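Local structure of vinylacetyl-CoA Delta-isomerase (Nitrosopumilus maritimus SCM1, 6VJR) at residues A221-Q231 / G252-V262; R460-N469 / V481-F491. The protein binds FAD, a [4Fe-4S] cluster and an iron ion, and probably dehydrates 4-hydroxybutyryl-CoA and isomerises vinylacetyl-CoA. One frame throughout, in Å; residues are numbered along the deposited sequence. Where two conformers were deposited one is given.

Contact 1 (A221-Q231 / G252-V262)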
loop_
_atom_site.group_PDB
_atom_site.type_symbol
_atom_site.label_atom_id
_atom_site.label_comp_id
_atom_site.label_asym_id
_atom_site.label_seq_id
_atom_site.Cartn_x
_atom_site.Cartn_y
_atom_site.Cartn_z
ATOM N N ALA A 221 -42.642 4.045 20.558
ATOM C CA ALA A 221 -43.004 5.370 21.036
ATOM C C ALA A 221 -43.818 6.154 20.010
ATOM O O ALA A 221 -43.513 6.129 18.819
ATOM C CB ALA A 221 -41.769 6.135 21.396
ATOM N N LYS A 222 -44.801 6.909 20.521
ATOM C CA LYS A 222 -45.573 7.832 19.685
ATOM C C LYS A 222 -44.673 8.962 19.185
ATOM O O LYS A 222 -43.821 9.454 19.911
ATOM C CB LYS A 222 -46.768 8.348 20.503
ATOM C CG LYS A 222 -47.741 7.219 20.800
ATOM C CD LYS A 222 -48.231 6.384 19.616
ATOM C CE LYS A 222 -49.275 5.359 19.997
ATOM N NZ LYS A 222 -49.569 4.460 18.878
ATOM N N GLY A 223 -44.845 9.348 17.924
ATOM C CA GLY A 223 -44.129 10.471 17.342
ATOM C C GLY A 223 -42.911 10.040 16.528
ATOM O O GLY A 223 -42.228 10.883 15.946
ATOM N N VAL A 224 -42.659 8.729 16.464
ATOM C CA VAL A 224 -41.517 8.180 15.743
ATOM C C VAL A 224 -41.980 7.668 14.391
ATOM O O VAL A 224 -42.973 6.962 14.282
ATOM C CB VAL A 224 -40.848 7.025 16.508
ATOM C CG1 VAL A 224 -39.675 6.459 15.718
ATOM C CG2 VAL A 224 -40.404 7.438 17.920
ATOM N N THR A 225 -41.217 8.030 13.359
ATOM C CA THR A 225 -41.364 7.449 12.037
ATOM C C THR A 225 -40.014 6.858 11.624
ATOM O O THR A 225 -38.980 7.513 11.800
ATOM C CB THR A 225 -41.785 8.527 11.031
ATOM O OG1 THR A 225 -42.979 9.210 11.445
ATOM C CG2 THR A 225 -41.968 7.915 9.656
ATOM N N TYR A 226 -40.054 5.642 11.063
ATOM C CA TYR A 226 -38.864 4.978 10.529
ATOM C C TYR A 226 -38.935 4.973 9.014
ATOM O O TYR A 226 -39.965 4.581 8.447
ATOM C CB TYR A 226 -38.744 3.525 11.009
ATOM C CG TYR A 226 -38.666 3.359 12.508
ATOM C CD1 TYR A 226 -39.826 3.233 13.257
ATOM C CD2 TYR A 226 -37.458 3.340 13.184
ATOM C CE1 TYR A 226 -39.785 3.062 14.636
ATOM C CE2 TYR A 226 -37.405 3.165 14.559
ATOM C CZ TYR A 226 -38.569 3.032 15.292
ATOM O OH TYR A 226 -38.445 2.874 16.648
ATOM N N ILE A 227 -37.838 5.410 8.366
ATOM C CA ILE A 227 -37.744 5.370 6.919
ATOM C C ILE A 227 -36.571 4.460 6.551
ATOM O O ILE A 227 -35.437 4.774 6.853
ATOM C CB ILE A 227 -37.654 6.758 6.288
ATOM C CG1 ILE A 227 -38.769 7.702 6.770
ATOM C CG2 ILE A 227 -37.693 6.586 4.773
ATOM C CD1 ILE A 227 -38.638 9.116 6.274
ATOM N N TYR A 228 -36.893 3.310 5.971
ATOM C CA TYR A 228 -35.922 2.248 5.769
ATOM C C TYR A 228 -34.862 2.674 4.751
ATOM O O TYR A 228 -35.179 3.285 3.756
ATOM C CB TYR A 228 -36.653 0.996 5.279
ATOM C CG TYR A 228 -36.067 -0.324 5.764
ATOM C CD1 TYR A 228 -36.478 -0.871 6.977
ATOM C CD2 TYR A 228 -35.130 -1.028 5.027
ATOM C CE1 TYR A 228 -35.927 -2.024 7.475
ATOM C CE2 TYR A 228 -34.593 -2.216 5.512
ATOM C CZ TYR A 228 -35.017 -2.718 6.723
ATOM O OH TYR A 228 -34.494 -3.877 7.206
ATOM N N GLY A 229 -33.609 2.270 4.965
ATOM C CA GLY A 229 -32.571 2.487 3.974
ATOM C C GLY A 229 -32.520 1.380 2.918
ATOM O O GLY A 229 -32.651 0.211 3.201
ATOM N N ARG A 230 -32.239 1.766 1.671
ATOM C CA ARG A 230 -31.949 0.792 0.637
ATOM C C ARG A 230 -30.581 0.178 0.896
ATOM O O ARG A 230 -29.771 0.735 1.628
ATOM C CB ARG A 230 -31.939 1.433 -0.744
ATOM C CG ARG A 230 -33.301 1.859 -1.255
ATOM C CD ARG A 230 -33.336 1.921 -2.755
ATOM N NE ARG A 230 -33.382 0.569 -3.319
ATOM C CZ ARG A 230 -33.965 0.269 -4.474
ATOM N NH1 ARG A 230 -34.393 1.231 -5.299
ATOM N NH2 ARG A 230 -34.028 -0.997 -4.853
ATOM N N GLN A 231 -30.320 -0.952 0.271
ATOM C CA GLN A 231 -29.010 -1.563 0.258
ATOM C C GLN A 231 -28.750 -2.031 -1.180
ATOM O O GLN A 231 -29.715 -2.371 -1.895
ATOM C CB GLN A 231 -28.896 -2.758 1.198
ATOM C CG GLN A 231 -29.120 -2.399 2.654
ATOM C CD GLN A 231 -28.826 -3.548 3.587
ATOM O OE1 GLN A 231 -29.038 -4.713 3.245
ATOM N NE2 GLN A 231 -28.289 -3.234 4.759
ATOM N N GLY A 252 -28.262 -7.160 7.270
ATOM C CA GLY A 252 -28.305 -6.033 8.190
ATOM C C GLY A 252 -29.493 -5.128 7.891
ATOM O O GLY A 252 -30.311 -5.401 7.013
ATOM N N GLN A 253 -29.638 -4.093 8.715
ATOM C CA GLN A 253 -30.775 -3.191 8.634
ATOM C C GLN A 253 -30.312 -1.821 9.099
ATOM O O GLN A 253 -29.726 -1.720 10.181
ATOM C CB GLN A 253 -31.872 -3.645 9.618
ATOM C CG GLN A 253 -32.944 -2.588 9.921
ATOM C CD GLN A 253 -33.959 -3.102 10.919
ATOM O OE1 GLN A 253 -33.918 -2.799 12.119
ATOM N NE2 GLN A 253 -34.860 -3.917 10.405
ATOM N N GLU A 254 -30.662 -0.807 8.305
ATOM C CA GLU A 254 -30.507 0.580 8.698
ATOM C C GLU A 254 -31.807 1.322 8.404
ATOM O O GLU A 254 -32.517 1.003 7.427
ATOM C CB GLU A 254 -29.343 1.228 7.944
ATOM C CG GLU A 254 -28.023 0.471 8.090
ATOM C CD GLU A 254 -27.828 -0.681 7.100
ATOM O OE1 GLU A 254 -28.078 -0.508 5.877
ATOM O OE2 GLU A 254 -27.375 -1.768 7.556
ATOM N N ALA A 255 -32.106 2.333 9.248
ATOM C CA ALA A 255 -33.225 3.218 8.957
ATOM C C ALA A 255 -32.932 4.615 9.510
ATOM O O ALA A 255 -32.137 4.776 10.429
ATOM C CB ALA A 255 -34.519 2.655 9.521
ATOM N N LEU A 256 -33.652 5.598 8.968
ATOM C CA LEU A 256 -33.710 6.950 9.496
ATOM C C LEU A 256 -34.871 7.022 10.481
ATOM O O LEU A 256 -36.010 6.711 10.139
ATOM C CB LEU A 256 -33.909 7.884 8.307
ATOM C CG LEU A 256 -34.044 9.372 8.617
ATOM C CD1 LEU A 256 -32.830 9.985 9.258
ATOM C CD2 LEU A 256 -34.458 10.121 7.373
ATOM N N ILE A 257 -34.559 7.441 11.700
ATOM C CA ILE A 257 -35.548 7.581 12.755
ATOM C C ILE A 257 -35.907 9.063 12.874
ATOM O O ILE A 257 -35.059 9.913 13.179
ATOM C CB ILE A 257 -35.019 7.075 14.090
ATOM C CG1 ILE A 257 -34.389 5.690 14.019
ATOM C CG2 ILE A 257 -36.154 7.127 15.117
ATOM C CD1 ILE A 257 -33.853 5.220 15.352
ATOM N N ILE A 258 -37.152 9.369 12.553
ATOM C CA ILE A 258 -37.663 10.717 12.720
ATOM C C ILE A 258 -38.359 10.822 14.071
ATOM O O ILE A 258 -39.117 9.934 14.436
ATOM C CB ILE A 258 -38.609 11.124 11.588
ATOM C CG1 ILE A 258 -38.081 10.737 10.198
ATOM C CG2 ILE A 258 -38.938 12.618 11.733
ATOM C CD1 ILE A 258 -36.807 11.449 9.800
ATOM N N LEU A 259 -38.084 11.916 14.800
ATOM C CA LEU A 259 -38.698 12.193 16.093
ATOM C C LEU A 259 -39.491 13.495 16.040
ATOM O O LEU A 259 -38.923 14.557 15.723
ATOM C CB LEU A 259 -37.579 12.326 17.125
ATOM C CG LEU A 259 -36.553 11.187 17.153
ATOM C CD1 LEU A 259 -35.261 11.571 17.852
ATOM C CD2 LEU A 259 -37.134 9.976 17.790
ATOM N N ASP A 260 -40.798 13.413 16.305
ATOM C CA ASP A 260 -41.694 14.568 16.355
ATOM C C ASP A 260 -42.300 14.651 17.753
ATOM O O ASP A 260 -43.293 14.005 18.076
ATOM C CB ASP A 260 -42.764 14.492 15.288
ATOM C CG ASP A 260 -43.672 15.702 15.237
ATOM O OD1 ASP A 260 -43.334 16.715 15.873
ATOM O OD2 ASP A 260 -44.731 15.609 14.586
ATOM N N ARG A 261 -41.654 15.469 18.583
ATOM C CA ARG A 261 -42.161 15.781 19.908
ATOM C C ARG A 261 -42.407 14.482 20.671
ATOM O O ARG A 261 -43.456 14.309 21.321
ATOM C CB ARG A 261 -43.404 16.673 19.891
ATOM C CG ARG A 261 -43.172 18.055 19.306
ATOM C CD ARG A 261 -44.485 18.762 18.998
ATOM N NE ARG A 261 -45.049 18.021 17.850
ATOM C CZ ARG A 261 -46.184 18.221 17.199
ATOM N NH1 ARG A 261 -46.522 17.370 16.247
ATOM N NH2 ARG A 261 -46.989 19.237 17.501
ATOM N N VAL A 262 -41.386 13.611 20.621
ATOM C CA VAL A 262 -41.442 12.354 21.326
ATOM C C VAL A 262 -41.225 12.607 22.815
ATOM O O VAL A 262 -40.281 13.280 23.208
ATOM C CB VAL A 262 -40.392 11.390 20.733
ATOM C CG1 VAL A 262 -40.324 10.066 21.479
ATOM C CG2 VAL A 262 -40.654 11.092 19.288
HETATM O O HOH W 1 -31.868 -3.912 5.286
HETATM O O HOH W 2 -31.243 -1.178 5.405
HETATM O O HOH W 3 -27.538 -6.758 4.632
#
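Tyr-228 and Gln-253 cross at about a right angle, with the phenol oxygen Tyr-228 OH accepting a bond from Gln-253 NE2 at 3.2 Å, close to the amide plane. CG of Gln-253 stands anti to its backbone N (chi1 164°), and the extended chain carries the amide to the ring edge. Over one face of the same ring lies Glu-254 O, itself bound by Gly-229 N at 3.0 Å. Beyond it, Gln-231 NE2 reaches Glu-254 OE1 on its syn side at 3.0 Å in the conformer described, while Arg-435 holds Gln-231 OE1; Glu-254 also touches FAD.

Further along, Val-224 CG1 touches Ile-257 CG2 at 3.6 Å and also lies over one face of the Tyr-226 ring, toward its rim, a site suited to branched side chains. The antiparallel ladder behind them is tightest where Ile-258 N meets Thr-225 O (2.7 Å). At its far end Gly-223, in a type II turn, accepts from Asp-260 N; a side chain there would strike Asp-260 O.

Strand 224-228 runs beside the parallel strand 19-21, and strand 254-259 beside the antiparallel strand 177-188. Tyr-226, Ile-257 and Leu-259 pack on strand 195-198 of another sheet, whereas Ile-227, Leu-256 and Ile-258 meet a second subunit.

Contact 2 (R460-N469 / V481-F491)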
loop_
_atom_site.group_PDB
_atom_site.type_symbol
_atom_site.label_atom_id
_atom_site.label_comp_id
_atom_site.label_asym_id
_atom_site.label_seq_id
_atom_site.Cartn_x
_atom_site.Cartn_y
_atom_site.Cartn_z
ATOM N N ARG A 460 -4.555 13.290 19.414
ATOM C CA ARG A 460 -4.763 13.725 20.774
ATOM C C ARG A 460 -3.951 12.913 21.782
ATOM O O ARG A 460 -3.650 13.429 22.863
ATOM C CB ARG A 460 -6.254 13.730 21.126
ATOM C CG ARG A 460 -6.992 14.860 20.429
ATOM C CD ARG A 460 -8.475 14.836 20.766
ATOM N NE ARG A 460 -8.615 15.132 22.195
ATOM C CZ ARG A 460 -9.225 14.420 23.145
ATOM N NH1 ARG A 460 -9.294 14.925 24.368
ATOM N NH2 ARG A 460 -9.755 13.229 22.896
ATOM N N GLN A 461 -3.665 11.652 21.472
ATOM C CA GLN A 461 -3.064 10.748 22.428
ATOM C C GLN A 461 -1.631 10.308 22.120
ATOM O O GLN A 461 -1.073 9.528 22.878
ATOM C CB GLN A 461 -3.932 9.476 22.420
ATOM C CG GLN A 461 -5.346 9.665 22.943
ATOM C CD GLN A 461 -6.093 8.355 22.872
ATOM O OE1 GLN A 461 -6.069 7.517 23.794
ATOM N NE2 GLN A 461 -6.678 8.113 21.716
ATOM N N MET A 462 -1.041 10.772 21.011
ATOM C CA MET A 462 0.184 10.212 20.470
ATOM C C MET A 462 1.472 10.753 21.117
ATOM O O MET A 462 2.577 10.335 20.714
ATOM C CB MET A 462 0.195 10.398 18.953
ATOM C CG MET A 462 0.445 11.780 18.473
ATOM S SD MET A 462 0.342 11.741 16.668
ATOM C CE MET A 462 0.516 13.509 16.436
ATOM N N GLN A 463 1.369 11.635 22.118
ATOM C CA GLN A 463 2.488 12.057 22.977
ATOM C C GLN A 463 3.724 12.463 22.161
ATOM O O GLN A 463 4.844 12.006 22.393
ATOM C CB GLN A 463 2.801 10.937 23.963
ATOM C CG GLN A 463 1.682 10.753 24.964
ATOM C CD GLN A 463 1.966 9.722 26.028
ATOM O OE1 GLN A 463 1.481 8.585 25.960
ATOM N NE2 GLN A 463 2.796 10.101 26.979
ATOM N N VAL A 464 3.503 13.368 21.200
ATOM C CA VAL A 464 4.578 13.915 20.383
ATOM C C VAL A 464 5.683 14.564 21.228
ATOM O O VAL A 464 6.857 14.360 20.961
ATOM C CB VAL A 464 4.051 14.928 19.358
ATOM C CG1 VAL A 464 5.182 15.508 18.526
ATOM C CG2 VAL A 464 3.050 14.304 18.462
ATOM N N GLY A 465 5.308 15.347 22.255
ATOM C CA GLY A 465 6.316 16.002 23.058
ATOM C C GLY A 465 7.212 15.004 23.798
ATOM O O GLY A 465 8.415 15.225 23.897
ATOM N N TYR A 466 6.593 13.944 24.376
ATOM C CA TYR A 466 7.343 12.881 24.999
ATOM C C TYR A 466 8.333 12.272 24.018
ATOM O O TYR A 466 9.499 12.070 24.341
ATOM C CB TYR A 466 6.360 11.844 25.557
ATOM C CG TYR A 466 6.893 10.579 26.218
ATOM C CD1 TYR A 466 7.395 9.523 25.469
ATOM C CD2 TYR A 466 6.716 10.351 27.567
ATOM C CE1 TYR A 466 7.811 8.333 26.038
ATOM C CE2 TYR A 466 7.104 9.146 28.147
ATOM C CZ TYR A 466 7.677 8.143 27.380
ATOM O OH TYR A 466 8.068 6.908 27.889
ATOM N N LYS A 467 7.847 11.991 22.815
ATOM C CA LYS A 467 8.679 11.360 21.793
ATOM C C LYS A 467 9.818 12.267 21.298
ATOM O O LYS A 467 10.943 11.806 21.102
ATOM C CB LYS A 467 7.808 10.869 20.630
ATOM C CG LYS A 467 6.848 9.741 21.027
ATOM C CD LYS A 467 5.910 9.279 19.922
ATOM C CE LYS A 467 5.038 8.166 20.471
ATOM N NZ LYS A 467 4.103 7.714 19.481
ATOM N N LYS A 468 9.539 13.566 21.161
ATOM C CA LYS A 468 10.577 14.532 20.830
ATOM C C LYS A 468 11.712 14.468 21.854
ATOM O O LYS A 468 12.882 14.487 21.500
ATOM C CB LYS A 468 10.040 15.964 20.751
ATOM C CG LYS A 468 9.125 16.183 19.565
ATOM C CD LYS A 468 8.394 17.508 19.600
ATOM C CE LYS A 468 9.266 18.639 19.332
ATOM N NZ LYS A 468 8.572 19.914 19.462
ATOM N N ASN A 469 11.340 14.325 23.136
ATOM C CA ASN A 469 12.348 14.271 24.181
ATOM C C ASN A 469 13.160 12.983 24.111
ATOM O O ASN A 469 14.367 12.991 24.386
ATOM C CB ASN A 469 11.724 14.509 25.542
ATOM C CG ASN A 469 11.308 15.962 25.698
ATOM O OD1 ASN A 469 11.669 16.837 24.910
ATOM N ND2 ASN A 469 10.542 16.267 26.714
ATOM N N VAL A 481 15.089 21.324 25.702
ATOM C CA VAL A 481 14.113 20.320 26.070
ATOM C C VAL A 481 12.963 20.985 26.822
ATOM O O VAL A 481 13.195 21.660 27.812
ATOM C CB VAL A 481 14.795 19.207 26.871
ATOM C CG1 VAL A 481 13.796 18.171 27.400
ATOM C CG2 VAL A 481 15.905 18.545 26.062
ATOM N N GLU A 482 11.727 20.735 26.361
ATOM C CA GLU A 482 10.518 21.279 26.976
ATOM C C GLU A 482 9.687 20.154 27.607
ATOM O O GLU A 482 9.622 19.042 27.081
ATOM C CB GLU A 482 9.656 21.982 25.930
ATOM C CG GLU A 482 10.417 23.063 25.163
ATOM C CD GLU A 482 9.721 24.412 25.060
ATOM O OE1 GLU A 482 9.256 24.938 26.097
ATOM O OE2 GLU A 482 9.698 24.969 23.950
ATOM N N GLU A 483 9.068 20.435 28.763
ATOM C CA GLU A 483 8.101 19.524 29.369
ATOM C C GLU A 483 6.909 19.368 28.421
ATOM O O GLU A 483 6.363 20.361 27.934
ATOM C CB GLU A 483 7.664 20.062 30.735
ATOM C CG GLU A 483 6.850 19.072 31.559
ATOM C CD GLU A 483 6.277 19.699 32.829
ATOM O OE1 GLU A 483 5.772 18.926 33.648
ATOM O OE2 GLU A 483 6.330 20.940 33.030
ATOM N N PRO A 484 6.467 18.132 28.100
ATOM C CA PRO A 484 5.296 17.960 27.258
ATOM C C PRO A 484 4.036 18.532 27.887
ATOM O O PRO A 484 3.842 18.430 29.100
ATOM C CB PRO A 484 5.212 16.451 27.060
ATOM C CG PRO A 484 6.624 15.966 27.343
ATOM C CD PRO A 484 7.116 16.859 28.423
ATOM N N LYS A 485 3.198 19.142 27.048
ATOM C CA LYS A 485 1.888 19.610 27.476
ATOM C C LYS A 485 0.855 18.943 26.573
ATOM O O LYS A 485 0.593 19.414 25.465
ATOM C CB LYS A 485 1.829 21.131 27.316
ATOM C CG LYS A 485 2.861 21.900 28.107
ATOM C CD LYS A 485 2.546 21.979 29.599
ATOM C CE LYS A 485 3.397 22.984 30.341
ATOM N NZ LYS A 485 4.773 22.516 30.551
ATOM N N GLU A 486 0.381 17.780 27.011
ATOM C CA GLU A 486 -0.406 16.886 26.183
ATOM C C GLU A 486 -0.948 15.790 27.092
ATOM O O GLU A 486 -0.398 15.553 28.167
ATOM C CB GLU A 486 0.450 16.258 25.082
ATOM C CG GLU A 486 1.646 15.463 25.606
ATOM C CD GLU A 486 2.788 15.157 24.639
ATOM O OE1 GLU A 486 2.823 15.813 23.544
ATOM O OE2 GLU A 486 3.681 14.275 24.947
ATOM N N SER A 487 -1.967 15.084 26.599
ATOM C CA SER A 487 -2.433 13.898 27.269
ATOM C C SER A 487 -1.308 12.874 27.325
ATOM O O SER A 487 -0.744 12.550 26.292
ATOM C CB SER A 487 -3.624 13.298 26.619
ATOM O OG SER A 487 -3.984 12.142 27.382
ATOM N N SER A 488 -1.032 12.330 28.528
ATOM C CA SER A 488 0.052 11.377 28.692
ATOM C C SER A 488 -0.468 9.999 29.086
ATOM O O SER A 488 0.308 9.132 29.469
ATOM C CB SER A 488 1.054 11.863 29.692
ATOM O OG SER A 488 0.467 11.937 30.971
ATOM N N GLU A 489 -1.761 9.761 28.898
ATOM C CA GLU A 489 -2.395 8.575 29.454
ATOM C C GLU A 489 -1.955 7.305 28.738
ATOM O O GLU A 489 -1.829 6.271 29.359
ATOM C CB GLU A 489 -3.913 8.740 29.466
ATOM C CG GLU A 489 -4.368 9.816 30.450
ATOM C CD GLU A 489 -3.654 9.806 31.806
ATOM O OE1 GLU A 489 -2.851 10.765 32.085
ATOM O OE2 GLU A 489 -3.865 8.831 32.585
ATOM N N TYR A 490 -1.618 7.376 27.446
ATOM C CA TYR A 490 -1.402 6.123 26.709
ATOM C C TYR A 490 -0.162 5.405 27.237
ATOM O O TYR A 490 -0.182 4.181 27.476
ATOM C CB TYR A 490 -1.293 6.321 25.197
ATOM C CG TYR A 490 -1.060 5.021 24.413
ATOM C CD1 TYR A 490 -1.871 3.902 24.546
ATOM C CD2 TYR A 490 -0.005 4.900 23.521
ATOM C CE1 TYR A 490 -1.631 2.726 23.834
ATOM C CE2 TYR A 490 0.232 3.733 22.796
ATOM C CZ TYR A 490 -0.606 2.642 22.922
ATOM O OH TYR A 490 -0.426 1.445 22.246
ATOM N N PHE A 491 0.970 6.132 27.345
ATOM C CA PHE A 491 2.189 5.504 27.846
ATOM C C PHE A 491 2.072 5.081 29.308
ATOM O O PHE A 491 2.735 4.112 29.724
ATOM C CB PHE A 491 3.458 6.285 27.531
ATOM C CG PHE A 491 3.905 6.156 26.090
ATOM C CD1 PHE A 491 3.733 4.989 25.379
ATOM C CD2 PHE A 491 4.505 7.219 25.443
ATOM C CE1 PHE A 491 4.152 4.901 24.041
ATOM C CE2 PHE A 491 4.936 7.096 24.120
ATOM C CZ PHE A 491 4.710 5.956 23.419
HETATM O O HOH W 4 -0.744 13.010 23.542
HETATM O O HOH W 5 -1.941 9.688 25.578
HETATM O O HOH W 6 3.454 13.014 27.321
HETATM O O HOH W 7 3.146 8.967 29.722
HETATM O O HOH W 8 1.059 15.068 21.484
HETATM O O HOH W 9 11.540 19.357 23.766
#
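Phe-491 lays its CD2 corner over one face of the Tyr-466 ring, 3.5 Å from Tyr-466 CE1 and displaced toward the rim. The two planes are inclined at 42°, so the rings meet obliquely. At the edge of the phenyl ring, CE of the extended Lys-467 comes within 3.7 Å of Phe-491 CZ, a methylene contact from a chain that is polar only at its amino end. Gln-463 fixes the backbone beneath: its OE1 accepts from Phe-491 N at 2.9 Å, in the carbonyl plane, and its NE2 is bound to two waters, one leading to Ser-488 O and the other to Glu-486 OE2.

Met-462 and Gln-463 join helix 451-461 to helix 464-475; Gln-463, with positive phi, takes the N-cap position of the second. The first-turn N-H groups of that helix are met by one carboxylate: Glu-486 OE1 takes Gly-465 N at 2.8 Å through its syn lone pair, and Glu-486 OE2 takes Tyr-466 N at 3.0 Å. CG of Glu-486 sits between the backbone N and the carbonyl carbon (chi1 59°), and the extended chain beyond brings the carboxylate to the helix start. A water links OE1 to Val-464 N as well. The helix end would probably favour the charged form of Glu-486. Replacing it with an alanine would probably leave the amides of Gly-465 and Tyr-466 without their acceptor and the helix start without a compensating negative charge. Glycine suits the place of Gly-465, because a CB would lie only 3.1 Å from both Pro-484 CB and Glu-486 OE1.

One turn on, Asn-469 ND2 donates almost straight (178°) to Glu-482 O at 2.9 Å, while a water joins Asn-469 OD1 to Glu-482 N; a short amide side chain can thus serve both backbone groups. Tyr-466 OH bonds to Gln-92 of the third subunit, which also packs on Phe-491.

Overall arrangement
The two contacts are in series along the chain, their centres 44 Å apart and their nearest atoms about 26 Å apart, so they do not touch. Contact 1 belongs to the buried beta region beside the cofactors: the side chain of Glu-254 comes within about 4 Å of FAD, and the nearest atoms of Gly-252 and the iron-sulfur cluster are about 8 Å apart. Contact 2 is peripheral, its centre 32 Å from that of the chain against 18 Å for contact 1; even Arg-460 has its side chain about 14 Å from a bound FAD. They also face different partners in the four-chain assembly, contact 1 meeting the second subunit and contact 2 the third.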